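Local coordinates for protein tannase (Fusobacterium nucleatum subsp. nucleatum ATCC 25586, PDB 6YQ4) that is a probable serine hydrolase of the alpha/beta-hydrolase clan that detoxifies gallotannins, which probably aids the pathogen's resistance, and binds a magnesium ion, at residues A[434-439]-A[457-462]; A[304-309]-A[466-471]; A[55-60]-A[64-69]. All coordinates share one frame; numbering follows the deposited sequence.

Interaction 1: A[434-439]-A[457-462]; sequences KYWRIR and LKLKNS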
ATOM      1  N   LYS A 434       5.645 -14.743  -5.957  1.00 27.99           N
ATOM      2  CA  LYS A 434       6.813 -15.128  -5.172  1.00 31.78           C
ATOM      3  C   LYS A 434       7.516 -13.931  -4.530  1.00 26.07           C
ATOM      4  O   LYS A 434       7.994 -14.039  -3.398  1.00 29.57           O
ATOM      5  CB  LYS A 434       7.796 -15.924  -6.041  1.00 31.18           C
ATOM      6  CG  LYS A 434       8.349 -17.199  -5.369  1.00 41.80           C
ATOM      7  CD  LYS A 434       9.381 -17.952  -6.265  1.00 38.55           C
ATOM      8  CE  LYS A 434      10.803 -17.913  -5.666  1.00 40.48           C
ATOM      9  NZ  LYS A 434      11.779 -18.779  -6.425  1.00 49.77           N
ATOM     10  N   TYR A 435       7.621 -12.797  -5.220  1.00 32.58           N
ATOM     11  CA  TYR A 435       8.556 -11.743  -4.832  1.00 30.34           C
ATOM     12  C   TYR A 435       7.846 -10.493  -4.318  1.00 30.19           C
ATOM     13  O   TYR A 435       6.864 -10.028  -4.906  1.00 35.64           O
ATOM     14  CB  TYR A 435       9.452 -11.379  -6.007  1.00 33.45           C
ATOM     15  CG  TYR A 435      10.144 -12.553  -6.643  1.00 24.53           C
ATOM     16  CD1 TYR A 435      11.260 -13.131  -6.038  1.00 37.05           C
ATOM     17  CD2 TYR A 435       9.683 -13.087  -7.837  1.00 25.23           C
ATOM     18  CE1 TYR A 435      11.898 -14.209  -6.599  1.00 26.67           C
ATOM     19  CE2 TYR A 435      10.315 -14.151  -8.426  1.00 32.23           C
ATOM     20  CZ  TYR A 435      11.429 -14.719  -7.788  1.00 37.43           C
ATOM     21  OH  TYR A 435      12.090 -15.771  -8.352  1.00 36.39           O
ATOM     22  N   TRP A 436       8.371  -9.943  -3.223  1.00 20.75           N
ATOM     23  CA  TRP A 436       7.729  -8.883  -2.445  1.00 22.12           C
ATOM     24  C   TRP A 436       8.801  -7.932  -1.950  1.00 25.66           C
ATOM     25  O   TRP A 436       9.759  -8.370  -1.310  1.00 24.10           O
ATOM     26  CB  TRP A 436       6.957  -9.440  -1.227  1.00 19.31           C
ATOM     27  CG  TRP A 436       5.881 -10.415  -1.620  1.00 25.67           C
ATOM     28  CD1 TRP A 436       6.050 -11.684  -2.136  1.00 24.11           C
ATOM     29  CD2 TRP A 436       4.476 -10.190  -1.562  1.00 22.73           C
ATOM     30  NE1 TRP A 436       4.826 -12.249  -2.404  1.00 26.17           N
ATOM     31  CE2 TRP A 436       3.845 -11.346  -2.062  1.00 28.79           C
ATOM     32  CE3 TRP A 436       3.682  -9.108  -1.148  1.00 19.93           C
ATOM     33  CZ2 TRP A 436       2.457 -11.462  -2.130  1.00 31.50           C
ATOM     34  CZ3 TRP A 436       2.308  -9.238  -1.202  1.00 20.97           C
ATOM     35  CH2 TRP A 436       1.707 -10.396  -1.699  1.00 20.94           C
ATOM     36  N   ARG A 437       8.637  -6.643  -2.242  1.00 27.04           N
ATOM     37  CA  ARG A 437       9.499  -5.598  -1.705  1.00 25.76           C
ATOM     38  C   ARG A 437       8.623  -4.636  -0.910  1.00 26.85           C
ATOM     39  O   ARG A 437       7.655  -4.078  -1.445  1.00 31.64           O
ATOM     40  CB  ARG A 437      10.267  -4.870  -2.817  1.00 22.60           C
ATOM     41  CG  ARG A 437      11.373  -3.966  -2.293  1.00 20.37           C
ATOM     42  CD  ARG A 437      11.878  -3.096  -3.395  1.00 20.99           C
ATOM     43  NE  ARG A 437      13.082  -2.339  -3.052  1.00 21.69           N
ATOM     44  CZ  ARG A 437      13.113  -1.024  -2.848  1.00 31.41           C
ATOM     45  NH1 ARG A 437      11.985  -0.294  -2.903  1.00 25.47           N
ATOM     46  NH2 ARG A 437      14.268  -0.432  -2.573  1.00 32.39           N
ATOM     47  N   ILE A 438       8.961  -4.454   0.361  1.00 21.78           N
ATOM     48  CA  ILE A 438       8.137  -3.738   1.324  1.00 21.35           C
ATOM     49  C   ILE A 438       9.039  -2.730   2.020  1.00 31.75           C
ATOM     50  O   ILE A 438      10.159  -3.069   2.425  1.00 39.29           O
ATOM     51  CB  ILE A 438       7.486  -4.705   2.337  1.00 20.73           C
ATOM     52  CG1 ILE A 438       6.464  -5.616   1.667  1.00 21.46           C
ATOM     53  CG2 ILE A 438       6.806  -3.980   3.447  1.00 19.10           C
ATOM     54  CD1 ILE A 438       6.036  -6.774   2.572  1.00 17.35           C
ATOM     55  N   ARG A 439       8.582  -1.483   2.103  1.00 28.13           N
ATOM     56  CA  ARG A 439       9.336  -0.402   2.719  1.00 24.22           C
ATOM     57  C   ARG A 439       8.415   0.315   3.676  1.00 26.78           C
ATOM     58  O   ARG A 439       7.285   0.653   3.308  1.00 40.24           O
ATOM     59  CB  ARG A 439       9.878   0.605   1.687  1.00 21.81           C
ATOM     60  CG  ARG A 439      11.097   0.143   0.856  1.00 23.98           C
ATOM     61  CD  ARG A 439      12.287  -0.256   1.747  1.00 19.92           C
ATOM     62  NE  ARG A 439      13.436  -0.787   0.997  1.00 24.20           N
ATOM     63  CZ  ARG A 439      13.623  -2.079   0.710  1.00 26.50           C
ATOM     64  NH1 ARG A 439      12.737  -2.997   1.097  1.00 20.36           N
ATOM     65  NH2 ARG A 439      14.708  -2.464   0.049  1.00 24.28           N
ATOM     66  N   LEU A 457       6.329 -10.871   7.818  1.00 25.20           N
ATOM     67  CA  LEU A 457       6.554 -12.161   8.478  1.00 25.73           C
ATOM     68  C   LEU A 457       5.662 -13.240   7.895  1.00 20.25           C
ATOM     69  O   LEU A 457       6.086 -14.393   7.726  1.00 30.64           O
ATOM     70  CB  LEU A 457       6.309 -12.056   9.980  1.00 32.69           C
ATOM     71  CG  LEU A 457       7.357 -11.286  10.777  1.00 36.59           C
ATOM     72  CD1 LEU A 457       6.772 -10.674  12.075  1.00 20.06           C
ATOM     73  CD2 LEU A 457       8.505 -12.191  11.051  1.00 21.22           C
ATOM     74  N   LYS A 458       4.402 -12.893   7.660  1.00 21.39           N
ATOM     75  CA  LYS A 458       3.437 -13.834   7.118  1.00 20.07           C
ATOM     76  C   LYS A 458       3.882 -14.339   5.761  1.00 20.38           C
ATOM     77  O   LYS A 458       3.780 -15.540   5.470  1.00 30.69           O
ATOM     78  CB  LYS A 458       2.067 -13.157   7.047  1.00 26.22           C
ATOM     79  CG  LYS A 458       0.969 -14.026   6.530  1.00 27.01           C
ATOM     80  CD  LYS A 458       0.692 -15.157   7.484  1.00 25.23           C
ATOM     81  CE  LYS A 458      -0.339 -16.095   6.879  1.00 33.19           C
ATOM     82  NZ  LYS A 458      -0.362 -17.449   7.546  1.00 25.15           N
ATOM     83  N   LEU A 459       4.442 -13.461   4.934  1.00 24.49           N
ATOM     84  CA  LEU A 459       4.909 -13.907   3.621  1.00 22.35           C
ATOM     85  C   LEU A 459       6.150 -14.804   3.733  1.00 24.25           C
ATOM     86  O   LEU A 459       6.272 -15.807   3.020  1.00 30.19           O
ATOM     87  CB  LEU A 459       5.198 -12.701   2.736  1.00 19.69           C
ATOM     88  CG  LEU A 459       4.037 -11.806   2.356  1.00 27.48           C
ATOM     89  CD1 LEU A 459       4.514 -10.384   2.060  1.00 22.18           C
ATOM     90  CD2 LEU A 459       3.332 -12.391   1.150  1.00 25.70           C
ATOM     91  N   LYS A 460       7.096 -14.443   4.597  1.00 30.65           N
ATOM     92  CA  LYS A 460       8.257 -15.301   4.810  1.00 29.04           C
ATOM     93  C   LYS A 460       7.847 -16.665   5.345  1.00 34.37           C
ATOM     94  O   LYS A 460       8.370 -17.705   4.904  1.00 35.98           O
ATOM     95  CB  LYS A 460       9.229 -14.626   5.778  1.00 28.40           C
ATOM     96  CG  LYS A 460       9.821 -13.347   5.244  1.00 21.79           C
ATOM     97  CD  LYS A 460      10.773 -12.752   6.242  1.00 29.30           C
ATOM     98  CE  LYS A 460      12.163 -13.363   6.131  1.00 37.05           C
ATOM     99  NZ  LYS A 460      13.084 -12.310   5.639  1.00 46.84           N
ATOM    100  N   ASN A 461       6.917 -16.683   6.309  1.00 30.03           N
ATOM    101  CA  ASN A 461       6.512 -17.946   6.918  1.00 26.79           C
ATOM    102  C   ASN A 461       5.831 -18.854   5.905  1.00 24.42           C
ATOM    103  O   ASN A 461       5.770 -20.072   6.124  1.00 30.79           O
ATOM    104  CB  ASN A 461       5.597 -17.686   8.114  1.00 23.51           C
ATOM    105  CG  ASN A 461       6.342 -17.099   9.320  1.00 34.05           C
ATOM    106  OD1 ASN A 461       5.724 -16.710  10.297  1.00 33.29           O
ATOM    107  ND2 ASN A 461       7.671 -17.055   9.254  1.00 27.69           N
ATOM    108  N   SER A 462       5.333 -18.274   4.810  1.00 23.75           N
ATOM    109  CA  SER A 462       4.666 -18.973   3.725  1.00 24.26           C
ATOM    110  C   SER A 462       5.577 -19.250   2.538  1.00 34.76           C
ATOM    111  O   SER A 462       5.088 -19.702   1.499  1.00 38.48           O
ATOM    112  CB  SER A 462       3.433 -18.197   3.243  1.00 30.74           C
ATOM    113  OG  SER A 462       2.661 -17.697   4.324  1.00 35.99           O
TER
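Trp436 and Leu459 each carry CG anti to their own carbonyl carbon (chi1 -59° and -64°), which turns the indole off strand 435-439 toward helix 450-461 and brings the leucine fork from the helix to meet it. The two side chains cross at about a right angle, and both methyls of Leu459 lie over the same face of the indole. CD2 sits over the six-membered ring, 3.5 Å from its centroid and 15° off the normal, a CH-pi contact; its closest approach is to Trp436 CE2, at 3.4 Å. CD1 lies nearer the strand, over the fusion atom Trp436 CD2 (3.6 Å), so the fork rests on the six-membered ring and its fused edge. The same CD1 methyl also reaches Ile438 CD1, 4.0 Å away, and thereby bridges two residues that leave the strand on the same side. No hydrogen bond crosses between the segments, and all three side chains are buried. The one polar atom of the indole is satisfied close by in sequence: Trp436 NE1 bonds to Thr433 O, just before 434-439, which should help fix the rotation of the ring. At the helix end, Ser462 OG bonds back to Lys458 O at 2.7 Å. Around this seam Leu459 also touches Val466 of the next strand and Ile427 of a loop, while Trp436 packs against Val203 of strand 202-206. The contact is the strand-to-helix half of a right-handed beta-alpha-beta crossover, 435-439, 450-461 and 465-469, the unit from which the parallel part of an alpha/beta-hydrolase sheet is built.

Interaction 2: A[304-309]-A[466-471]; sequences SIIIRN and VNFAAP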
ATOM      1  N   SER A 304      12.571  -4.209  17.367  1.00 30.34           N
ATOM      2  CA  SER A 304      13.708  -3.385  17.724  1.00 29.14           C
ATOM      3  C   SER A 304      14.910  -3.715  16.850  1.00 33.61           C
ATOM      4  O   SER A 304      15.736  -2.842  16.579  1.00 36.69           O
ATOM      5  CB  SER A 304      14.029  -3.565  19.207  1.00 29.82           C
ATOM      6  OG  SER A 304      14.851  -4.706  19.420  1.00 35.75           O
ATOM      7  N   ILE A 305      15.005  -4.956  16.368  1.00 41.79           N
ATOM      8  CA  ILE A 305      16.136  -5.327  15.522  1.00 35.29           C
ATOM      9  C   ILE A 305      16.010  -4.690  14.146  1.00 32.35           C
ATOM     10  O   ILE A 305      17.009  -4.264  13.554  1.00 37.59           O
ATOM     11  CB  ILE A 305      16.262  -6.859  15.448  1.00 32.82           C
ATOM     12  CG1 ILE A 305      16.567  -7.414  16.837  1.00 37.08           C
ATOM     13  CG2 ILE A 305      17.379  -7.245  14.528  1.00 32.87           C
ATOM     14  CD1 ILE A 305      16.530  -8.932  16.924  1.00 32.41           C
ATOM     15  N   ILE A 306      14.784  -4.585  13.622  1.00 30.61           N
ATOM     16  CA  ILE A 306      14.555  -3.812  12.399  1.00 27.53           C
ATOM     17  C   ILE A 306      15.116  -2.403  12.551  1.00 29.33           C
ATOM     18  O   ILE A 306      15.766  -1.872  11.644  1.00 34.88           O
ATOM     19  CB  ILE A 306      13.057  -3.765  12.068  1.00 29.04           C
ATOM     20  CG1 ILE A 306      12.540  -5.122  11.660  1.00 34.80           C
ATOM     21  CG2 ILE A 306      12.761  -2.763  10.956  1.00 30.35           C
ATOM     22  CD1 ILE A 306      11.030  -5.057  11.538  1.00 36.26           C
ATOM     23  N   ILE A 307      14.842  -1.760  13.691  1.00 29.19           N
ATOM     24  CA  ILE A 307      15.339  -0.403  13.892  1.00 29.03           C
ATOM     25  C   ILE A 307      16.857  -0.417  14.033  1.00 31.64           C
ATOM     26  O   ILE A 307      17.551   0.394  13.412  1.00 33.11           O
ATOM     27  CB  ILE A 307      14.644   0.258  15.102  1.00 27.97           C
ATOM     28  CG1 ILE A 307      13.135   0.385  14.865  1.00 23.23           C
ATOM     29  CG2 ILE A 307      15.217   1.647  15.385  1.00 28.51           C
ATOM     30  CD1 ILE A 307      12.778   1.250  13.677  1.00 21.79           C
ATOM     31  N   ARG A 308      17.402  -1.360  14.822  1.00 33.06           N
ATOM     32  CA  ARG A 308      18.856  -1.480  14.949  1.00 30.84           C
ATOM     33  C   ARG A 308      19.506  -1.609  13.589  1.00 32.64           C
ATOM     34  O   ARG A 308      20.505  -0.942  13.297  1.00 35.30           O
ATOM     35  CB  ARG A 308      19.226  -2.693  15.806  1.00 35.93           C
ATOM     36  CG  ARG A 308      20.740  -2.908  15.963  1.00 45.99           C
ATOM     37  CD  ARG A 308      21.112  -4.350  16.385  1.00 47.23           C
ATOM     38  NE  ARG A 308      20.960  -5.295  15.283  1.00 48.95           N
ATOM     39  CZ  ARG A 308      20.923  -6.617  15.422  1.00 46.73           C
ATOM     40  NH1 ARG A 308      21.024  -7.154  16.630  1.00 49.72           N
ATOM     41  NH2 ARG A 308      20.779  -7.400  14.346  1.00 38.88           N
ATOM     42  N   ASN A 309      18.934  -2.454  12.735  1.00 26.74           N
ATOM     43  CA  ASN A 309      19.470  -2.624  11.396  1.00 32.05           C
ATOM     44  C   ASN A 309      19.346  -1.344  10.589  1.00 35.36           C
ATOM     45  O   ASN A 309      20.271  -0.982   9.851  1.00 39.85           O
ATOM     46  CB  ASN A 309      18.754  -3.773  10.694  1.00 32.76           C
ATOM     47  CG  ASN A 309      19.268  -5.133  11.124  1.00 34.55           C
ATOM     48  OD1 ASN A 309      20.225  -5.259  11.919  1.00 33.37           O
ATOM     49  ND2 ASN A 309      18.631  -6.166  10.603  1.00 26.34           N
ATOM     50  N   VAL A 466      11.038 -12.182   0.318  1.00 25.84           N
ATOM     51  CA  VAL A 466      10.599 -10.905   0.853  1.00 21.27           C
ATOM     52  C   VAL A 466      11.799  -9.999   1.088  1.00 31.64           C
ATOM     53  O   VAL A 466      12.733 -10.378   1.795  1.00 29.95           O
ATOM     54  CB  VAL A 466       9.822 -11.097   2.163  1.00 20.71           C
ATOM     55  CG1 VAL A 466       9.574  -9.763   2.834  1.00 21.18           C
ATOM     56  CG2 VAL A 466       8.501 -11.831   1.900  1.00 22.30           C
ATOM     57  N   ASN A 467      11.751  -8.775   0.544  1.00 34.69           N
ATOM     58  CA  ASN A 467      12.781  -7.754   0.762  1.00 32.95           C
ATOM     59  C   ASN A 467      12.144  -6.594   1.537  1.00 20.49           C
ATOM     60  O   ASN A 467      11.453  -5.750   0.954  1.00 25.75           O
ATOM     61  CB  ASN A 467      13.373  -7.296  -0.574  1.00 33.21           C
ATOM     62  CG  ASN A 467      14.551  -6.344  -0.410  1.00 36.32           C
ATOM     63  OD1 ASN A 467      14.486  -5.375   0.338  1.00 41.49           O
ATOM     64  ND2 ASN A 467      15.616  -6.602  -1.138  1.00 37.31           N
ATOM     65  N   PHE A 468      12.410  -6.546   2.853  1.00 20.49           N
ATOM     66  CA  PHE A 468      11.777  -5.648   3.811  1.00 19.76           C
ATOM     67  C   PHE A 468      12.834  -4.864   4.561  1.00 27.89           C
ATOM     68  O   PHE A 468      13.858  -5.417   4.971  1.00 35.99           O
ATOM     69  CB  PHE A 468      10.918  -6.408   4.811  1.00 26.58           C
ATOM     70  CG  PHE A 468      10.315  -5.538   5.911  1.00 21.89           C
ATOM     71  CD1 PHE A 468       9.477  -4.490   5.612  1.00 21.91           C
ATOM     72  CD2 PHE A 468      10.552  -5.817   7.243  1.00 26.42           C
ATOM     73  CE1 PHE A 468       8.902  -3.709   6.623  1.00 24.22           C
ATOM     74  CE2 PHE A 468       9.979  -5.024   8.268  1.00 40.93           C
ATOM     75  CZ  PHE A 468       9.157  -3.969   7.950  1.00 18.11           C
ATOM     76  N   ALA A 469      12.551  -3.582   4.768  1.00 27.96           N
ATOM     77  CA  ALA A 469      13.500  -2.591   5.249  1.00 25.60           C
ATOM     78  C   ALA A 469      12.717  -1.386   5.762  1.00 30.52           C
ATOM     79  O   ALA A 469      11.682  -1.013   5.198  1.00 24.77           O
ATOM     80  CB  ALA A 469      14.461  -2.154   4.135  1.00 21.32           C
ATOM     81  N   ALA A 470      13.230  -0.776   6.828  1.00 31.09           N
ATOM     82  CA  ALA A 470      12.707   0.483   7.364  1.00 22.27           C
ATOM     83  C   ALA A 470      13.784   1.536   7.166  1.00 26.86           C
ATOM     84  O   ALA A 470      14.658   1.712   8.023  1.00 35.02           O
ATOM     85  CB  ALA A 470      12.323   0.350   8.832  1.00 20.06           C
ATOM     86  N   PRO A 471      13.777   2.239   6.038  1.00 31.18           N
ATOM     87  CA  PRO A 471      14.845   3.208   5.755  1.00 28.79           C
ATOM     88  C   PRO A 471      14.873   4.338   6.781  1.00 26.73           C
ATOM     89  O   PRO A 471      13.848   4.943   7.096  1.00 28.81           O
ATOM     90  CB  PRO A 471      14.487   3.726   4.358  1.00 27.67           C
ATOM     91  CG  PRO A 471      13.537   2.708   3.794  1.00 28.21           C
ATOM     92  CD  PRO A 471      12.788   2.159   4.951  1.00 25.58           C
TER
HETATM   93  O   HOH W   1      15.703  -1.899   8.219  1.00 37.12           O
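Ile306 reaches from helix 298-316 to Phe468 and Ala470 at the end of strand 465-469, the outermost strand at one edge of the central alpha/beta-hydrolase sheet. Helix 298-316 belongs to the long stretch of chain between strands 202-206 and 435-439 of that sheet, so the contact joins this insertion to the sheet margin.

The apolar part rests on the two branches of Ile306, each with its own partner. CG1 stands anti to the carbonyl carbon (chi1 -68°), and the extended arm carries CD1 to the phenyl ring, 3.4 Å from Phe468 CE2. The methyl arrives at the ring edge, near its plane, and the two side chains cross at about a right angle. Phe468 meets it because its CG is anti to the backbone N (chi1 175°), which swings the ring from the strand toward the helix. The other branch, CG2, lies 3.8 Å from Ala470 CB just past the strand. Phe468 also packs on Ile438 and on Ala456 of helix 450-461, while the neighbouring Ile307 turns to Val338, Leu340 and Tyr343.

No direct hydrogen bond joins the segments; a water and a neighbouring helix residue make the polar links. Within the helix itself, Arg308 NH2 donates to Asn309 OD1 at 3.3 Å, with the acceptor lying close to the guanidinium plane. Ala470 O accepts a bond from Ser310 OG, one helical residue beyond 304-309. A single water completes the polar part: it accepts from Ala470 N at 3.1 Å and donates weakly to Ile306 O at 3.4 Å.

Interaction 3: A[55-60]-A[64-69]; sequences EEYFNN and GSYNSN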
ATOM      1  N   GLU A  55       9.995   2.545 -27.858  1.00 47.58           N
ATOM      2  CA  GLU A  55       9.989   2.567 -29.314  1.00 45.29           C
ATOM      3  C   GLU A  55      10.872   1.474 -29.900  1.00 49.64           C
ATOM      4  O   GLU A  55      10.608   0.989 -31.006  1.00 52.07           O
ATOM      5  CB  GLU A  55      10.418   3.962 -29.800  1.00 49.39           C
ATOM      6  CG  GLU A  55      10.498   4.172 -31.324  1.00 50.34           C
ATOM      7  CD  GLU A  55       9.170   4.021 -32.056  1.00 54.54           C
ATOM      8  OE1 GLU A  55       8.121   3.903 -31.398  1.00 56.03           O
ATOM      9  OE2 GLU A  55       9.174   4.022 -33.306  1.00 59.56           O
ATOM     10  N   GLU A  56      11.919   1.071 -29.172  1.00 54.27           N
ATOM     11  CA  GLU A  56      12.779  -0.026 -29.615  1.00 54.73           C
ATOM     12  C   GLU A  56      11.987  -1.285 -29.940  1.00 57.64           C
ATOM     13  O   GLU A  56      12.368  -2.042 -30.837  1.00 57.16           O
ATOM     14  CB  GLU A  56      13.819  -0.348 -28.531  1.00 53.35           C
ATOM     15  CG  GLU A  56      14.973   0.641 -28.434  1.00 57.49           C
ATOM     16  CD  GLU A  56      14.621   1.925 -27.683  1.00 57.19           C
ATOM     17  OE1 GLU A  56      15.538   2.753 -27.500  1.00 58.20           O
ATOM     18  OE2 GLU A  56      13.447   2.106 -27.277  1.00 50.91           O
ATOM     19  N   TYR A  57      10.893  -1.531 -29.218  1.00 57.24           N
ATOM     20  CA  TYR A  57      10.135  -2.772 -29.315  1.00 52.33           C
ATOM     21  C   TYR A  57       9.245  -2.836 -30.550  1.00 57.84           C
ATOM     22  O   TYR A  57       8.532  -3.836 -30.737  1.00 53.10           O
ATOM     23  CB  TYR A  57       9.312  -2.955 -28.042  1.00 42.05           C
ATOM     24  CG  TYR A  57      10.180  -3.152 -26.809  1.00 42.97           C
ATOM     25  CD1 TYR A  57      11.544  -3.410 -26.927  1.00 42.54           C
ATOM     26  CD2 TYR A  57       9.638  -3.085 -25.536  1.00 43.75           C
ATOM     27  CE1 TYR A  57      12.337  -3.582 -25.811  1.00 43.16           C
ATOM     28  CE2 TYR A  57      10.421  -3.268 -24.415  1.00 43.18           C
ATOM     29  CZ  TYR A  57      11.769  -3.513 -24.557  1.00 41.92           C
ATOM     30  OH  TYR A  57      12.541  -3.689 -23.433  1.00 43.07           O
ATOM     31  N   PHE A  58       9.278  -1.795 -31.391  1.00 55.49           N
ATOM     32  CA  PHE A  58       8.636  -1.785 -32.697  1.00 52.79           C
ATOM     33  C   PHE A  58       9.646  -1.763 -33.837  1.00 53.18           C
ATOM     34  O   PHE A  58       9.254  -1.714 -35.004  1.00 57.16           O
ATOM     35  CB  PHE A  58       7.682  -0.589 -32.797  1.00 45.31           C
ATOM     36  CG  PHE A  58       6.641  -0.581 -31.723  1.00 46.39           C
ATOM     37  CD1 PHE A  58       5.430  -1.231 -31.910  1.00 43.72           C
ATOM     38  CD2 PHE A  58       6.886   0.045 -30.506  1.00 49.15           C
ATOM     39  CE1 PHE A  58       4.477  -1.245 -30.907  1.00 42.92           C
ATOM     40  CE2 PHE A  58       5.934   0.039 -29.498  1.00 44.87           C
ATOM     41  CZ  PHE A  58       4.725  -0.600 -29.707  1.00 43.62           C
ATOM     42  N   ASN A  59      10.937  -1.805 -33.523  1.00 54.15           N
ATOM     43  CA  ASN A  59      11.996  -1.819 -34.522  1.00 54.18           C
ATOM     44  C   ASN A  59      12.943  -2.996 -34.310  1.00 58.88           C
ATOM     45  O   ASN A  59      14.081  -2.952 -34.790  1.00 66.61           O
ATOM     46  CB  ASN A  59      12.784  -0.505 -34.498  1.00 55.21           C
ATOM     47  CG  ASN A  59      11.891   0.727 -34.532  1.00 59.65           C
ATOM     48  OD1 ASN A  59      10.992   0.883 -33.706  1.00 60.11           O
ATOM     49  ND2 ASN A  59      12.154   1.623 -35.478  1.00 58.80           N
ATOM     50  N   ASN A  60      12.510  -4.032 -33.579  1.00 55.38           N
ATOM     51  CA  ASN A  60      13.291  -5.261 -33.398  1.00 63.94           C
ATOM     52  C   ASN A  60      14.608  -5.007 -32.671  1.00 61.55           C
ATOM     53  O   ASN A  60      15.637  -5.625 -32.967  1.00 60.31           O
ATOM     54  CB  ASN A  60      13.537  -5.960 -34.731  1.00 71.26           C
ATOM     55  CG  ASN A  60      12.415  -6.890 -35.088  1.00 83.13           C
ATOM     56  OD1 ASN A  60      12.440  -8.068 -34.733  1.00 89.28           O
ATOM     57  ND2 ASN A  60      11.402  -6.365 -35.774  1.00 84.20           N
ATOM     58  N   GLY A  64      18.892  -3.486 -22.935  1.00 50.18           N
ATOM     59  CA  GLY A  64      19.517  -4.395 -21.995  1.00 47.56           C
ATOM     60  C   GLY A  64      19.181  -5.813 -22.402  1.00 50.62           C
ATOM     61  O   GLY A  64      19.241  -6.169 -23.582  1.00 55.42           O
ATOM     62  N   SER A  65      18.791  -6.632 -21.421  1.00 49.00           N
ATOM     63  CA  SER A  65      18.350  -7.995 -21.687  1.00 49.85           C
ATOM     64  C   SER A  65      16.944  -8.074 -22.266  1.00 50.62           C
ATOM     65  O   SER A  65      16.527  -9.166 -22.657  1.00 50.47           O
ATOM     66  CB  SER A  65      18.392  -8.824 -20.398  1.00 56.34           C
ATOM     67  OG  SER A  65      19.485  -8.451 -19.573  1.00 61.04           O
ATOM     68  N   TYR A  66      16.207  -6.967 -22.330  1.00 54.19           N
ATOM     69  CA  TYR A  66      14.768  -6.997 -22.577  1.00 51.13           C
ATOM     70  C   TYR A  66      14.445  -6.719 -24.042  1.00 54.10           C
ATOM     71  O   TYR A  66      15.033  -5.830 -24.666  1.00 61.72           O
ATOM     72  CB  TYR A  66      14.047  -5.979 -21.688  1.00 36.27           C
ATOM     73  CG  TYR A  66      14.152  -6.244 -20.190  1.00 39.43           C
ATOM     74  CD1 TYR A  66      14.089  -5.187 -19.266  1.00 33.46           C
ATOM     75  CD2 TYR A  66      14.290  -7.541 -19.692  1.00 35.03           C
ATOM     76  CE1 TYR A  66      14.183  -5.419 -17.911  1.00 32.31           C
ATOM     77  CE2 TYR A  66      14.383  -7.783 -18.332  1.00 33.87           C
ATOM     78  CZ  TYR A  66      14.333  -6.722 -17.444  1.00 35.29           C
ATOM     79  OH  TYR A  66      14.403  -6.955 -16.091  1.00 31.48           O
ATOM     80  N   ASN A  67      13.502  -7.486 -24.590  1.00 51.34           N
ATOM     81  CA  ASN A  67      13.044  -7.244 -25.954  1.00 45.87           C
ATOM     82  C   ASN A  67      11.523  -7.169 -26.004  1.00 45.32           C
ATOM     83  O   ASN A  67      10.862  -7.127 -24.965  1.00 49.21           O
ATOM     84  CB  ASN A  67      13.576  -8.322 -26.912  1.00 49.75           C
ATOM     85  CG  ASN A  67      13.100  -9.727 -26.558  1.00 55.85           C
ATOM     86  OD1 ASN A  67      11.927  -9.950 -26.258  1.00 57.92           O
ATOM     87  ND2 ASN A  67      14.018 -10.691 -26.611  1.00 60.49           N
ATOM     88  N   SER A  68      10.956  -7.177 -27.205  1.00 53.31           N
ATOM     89  CA  SER A  68       9.519  -6.993 -27.353  1.00 56.96           C
ATOM     90  C   SER A  68       8.689  -8.214 -26.951  1.00 58.84           C
ATOM     91  O   SER A  68       7.464  -8.095 -26.869  1.00 63.57           O
ATOM     92  CB  SER A  68       9.204  -6.613 -28.792  1.00 54.82           C
ATOM     93  OG  SER A  68       7.944  -7.134 -29.152  1.00 62.99           O
ATOM     94  N   ASN A  69       9.302  -9.377 -26.727  1.00 56.10           N
ATOM     95  CA  ASN A  69       8.601 -10.547 -26.203  1.00 61.17           C
ATOM     96  C   ASN A  69       9.003 -10.859 -24.769  1.00 58.69           C
ATOM     97  O   ASN A  69       8.485 -11.809 -24.171  1.00 57.07           O
ATOM     98  CB  ASN A  69       8.865 -11.769 -27.086  1.00 66.54           C
ATOM     99  CG  ASN A  69       8.250 -11.636 -28.458  1.00 75.05           C
ATOM    100  OD1 ASN A  69       7.222 -12.246 -28.748  1.00 78.81           O
ATOM    101  ND2 ASN A  69       8.868 -10.825 -29.312  1.00 79.41           N
TER
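Tyr57 lays one face of its ring against the backbone of Asn67 and Ser68. Ser68 CA stands 4.3 Å from the ring centroid, 24° off the normal, in a CH-pi contact, and Ser68 N and Asn67 O lie above the same face, offset toward the rim. At the base of the side chain, Tyr57 CB and Ser68 CB are 3.7 Å apart. At its far end the phenol oxygen comes close to the next tyrosine, Tyr57 OH to Tyr66 CB at 3.2 Å, the two side chains running alongside and pointing the same way. CG of Tyr57 is anti to the carbonyl carbon (chi1 -65°), which directs the ring out from the 3-10 turn 55-58 across the returning chain. Both segments belong to the connection between strands 48-54 and 73-76 of the central sheet. Here Asn67 closes an Asx turn, its OD1 accepting from Asn69 N at 2.7 Å. Farther out, Tyr57 OH bonds to Gly108 O, which anchors the end of the ring, and the Tyr66 ring meets Tyr109 edge-to-face. Ser68 pairs through its backbone with Gly155, a magnesium ligand, and its side chain lies about 7 Å from the metal.

How the interactions relate
From the N terminus, interaction 3 comes first: it closes a short loop within the connection between strands 48-54 and 73-76, near the magnesium site, and is complete before the others begin. Interaction 2 opens next on helix 298-316 and closes only at 466-471, spanning a long stretch of chain. Interaction 1 opens and closes inside that span, between 434-439 and 457-462. The two meet where strands 435-439 and 465-469 pair: Trp436 O with Asn467 N and Ile438 N with Asn467 O are probable hydrogen bonds. Together they tie two helices to the last two strands at one side of the sheet, while interaction 3 stays about 31 Å from interaction 1, centre to centre.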